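Local coordinates for carboxylesterase YbfK (Bacillus subtilis, PDB 4CCY), which hydrolyses carboxylic esters to an alcohol and a carboxylate as a member of the alpha/beta hydrolase superfamily, at residues P194-Q197 / R198-A202. Sequence-based numbering, arbitrary orientation.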
loop_
_atom_site.group_PDB
_atom_site.type_symbol
_atom_site.label_atom_id
_atom_site.label_comp_id
_atom_site.label_asym_id
_atom_site.label_seq_id
_atom_site.Cartn_x
_atom_site.Cartn_y
_atom_site.Cartn_z
ATOM N N PRO A 194 2.717 6.728 -18.198
ATOM C CA PRO A 194 4.109 6.430 -18.588
ATOM C C PRO A 194 5.180 6.704 -17.507
ATOM O O PRO A 194 6.191 5.995 -17.446
ATOM C CB PRO A 194 4.321 7.328 -19.802
ATOM C CG PRO A 194 2.966 7.450 -20.398
ATOM C CD PRO A 194 1.981 7.423 -19.267
ATOM N N LEU A 195 4.968 7.723 -16.676
ATOM C CA LEU A 195 5.928 8.042 -15.623
ATOM C C LEU A 195 6.005 6.923 -14.598
ATOM O O LEU A 195 7.102 6.531 -14.196
ATOM C CB LEU A 195 5.614 9.388 -14.964
ATOM C CG LEU A 195 5.833 10.621 -15.859
ATOM C CD1 LEU A 195 5.420 11.894 -15.138
ATOM C CD2 LEU A 195 7.274 10.715 -16.350
ATOM N N LEU A 196 4.851 6.381 -14.206
ATOM C CA LEU A 196 4.817 5.270 -13.254
ATOM C C LEU A 196 5.381 3.977 -13.830
ATOM O O LEU A 196 6.103 3.261 -13.140
ATOM C CB LEU A 196 3.413 5.032 -12.684
ATOM C CG LEU A 196 3.196 5.429 -11.222
ATOM C CD1 LEU A 196 1.815 4.992 -10.747
ATOM C CD2 LEU A 196 4.277 4.843 -10.311
ATOM N N GLN A 197 5.050 3.695 -15.089
ATOM C CA GLN A 197 5.621 2.571 -15.830
ATOM C C GLN A 197 7.141 2.619 -15.731
ATOM O O GLN A 197 7.787 1.634 -15.352
ATOM C CB GLN A 197 5.199 2.647 -17.303
ATOM C CG GLN A 197 5.729 1.519 -18.188
ATOM C CD GLN A 197 4.906 0.246 -18.091
ATOM O OE1 GLN A 197 3.725 0.287 -17.735
ATOM N NE2 GLN A 197 5.527 -0.895 -18.408
ATOM N N ARG A 198 7.699 3.788 -16.030
ATOM C CA ARG A 198 9.139 3.968 -16.063
ATOM C C ARG A 198 9.783 3.761 -14.687
ATOM O O ARG A 198 10.796 3.065 -14.568
ATOM C CB ARG A 198 9.479 5.352 -16.629
ATOM C CG ARG A 198 10.932 5.743 -16.456
ATOM C CD ARG A 198 11.778 5.127 -17.554
ATOM N NE ARG A 198 13.185 5.025 -17.169
ATOM C CZ ARG A 198 13.753 3.910 -16.717
ATOM N NH1 ARG A 198 13.031 2.800 -16.584
ATOM N NH2 ARG A 198 15.044 3.904 -16.402
ATOM N N GLN A 199 9.173 4.357 -13.660
ATOM C CA GLN A 199 9.697 4.311 -12.303
ATOM C C GLN A 199 9.764 2.885 -11.765
ATOM O O GLN A 199 10.788 2.470 -11.222
ATOM C CB GLN A 199 8.867 5.193 -11.365
ATOM C CG GLN A 199 9.383 5.164 -9.934
ATOM C CD GLN A 199 8.493 5.881 -8.941
ATOM O OE1 GLN A 199 7.803 6.833 -9.283
ATOM N NE2 GLN A 199 8.528 5.441 -7.695
ATOM N N ILE A 200 8.672 2.146 -11.923
ATOM C CA ILE A 200 8.596 0.763 -11.471
ATOM C C ILE A 200 9.645 -0.121 -12.165
ATOM O O ILE A 200 10.300 -0.941 -11.509
ATOM C CB ILE A 200 7.167 0.193 -11.653
ATOM C CG1 ILE A 200 6.192 0.949 -10.748
ATOM C CG2 ILE A 200 7.132 -1.305 -11.368
ATOM C CD1 ILE A 200 4.744 0.678 -11.073
ATOM N N VAL A 201 9.802 0.055 -13.480
ATOM C CA VAL A 201 10.821 -0.664 -14.255
ATOM C C VAL A 201 12.216 -0.342 -13.729
ATOM O O VAL A 201 13.001 -1.247 -13.467
ATOM C CB VAL A 201 10.704 -0.383 -15.772
ATOM C CG1 VAL A 201 11.897 -0.943 -16.549
ATOM C CG2 VAL A 201 9.416 -0.976 -16.315
ATOM N N ALA A 202 12.494 0.945 -13.528
ATOM C CA ALA A 202 13.797 1.406 -13.027
ATOM C C ALA A 202 14.037 0.942 -11.589
ATOM O O ALA A 202 15.176 0.701 -11.187
ATOM C CB ALA A 202 13.913 2.925 -13.140
#
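Arg-198 N donates to Pro-194 O at 3.0 Å, opening a run of four consecutive i+4 to i bonds that joins residues 194-197 to 198-202 as one continuous alpha-helix. Gln-199 N reaches Leu-195 O and Val-201 N reaches Gln-197 O in the same way. The straightest of the four links Ile-200 N to Leu-196 O at 3.1 Å, with an N-H...O angle of 173°.

Van der Waals contacts follow the same spacing. The apolar one is between Leu-196 CD2 and Ile-200 CD1, which lie 4.3 Å apart, a loose methyl-to-methyl approach one turn apart. Ile-200 sets CG1 beside its own backbone N (chi1 -65°), which brings CG1 to 3.3 Å from Leu-196 O. Val-201 repeats the pattern one residue on: its CG2 comes within 3.2 Å of Gln-197 O, whereas its CG1 meets the Arg-198 guanidinium at its edge, in the plane of the group.

The two glutamine side chains find their hydrogen-bond partners elsewhere in the fold. Gln-199 is stretched out, with CG anti to the backbone N (chi1 180°), and its buried amide is held at both ends, OE1 by Ser-24 and NE2 by Ser-66; the same OE1 lies 4.2 Å from Leu-196 CD2. Gln-197 NE2 makes a weak hydrogen bond to Glu-179.

Ile-200 and Val-201 also touch helix 175-186, while Leu-195 and Gln-199 touch helix 12-24. The arrangement is thus the first turns of an alpha-helix, 194-205, packed between two other helices of an alpha/beta hydrolase, with the Ile-200 side chain about 10 Å from that of His-273, the probable charge-relay histidine.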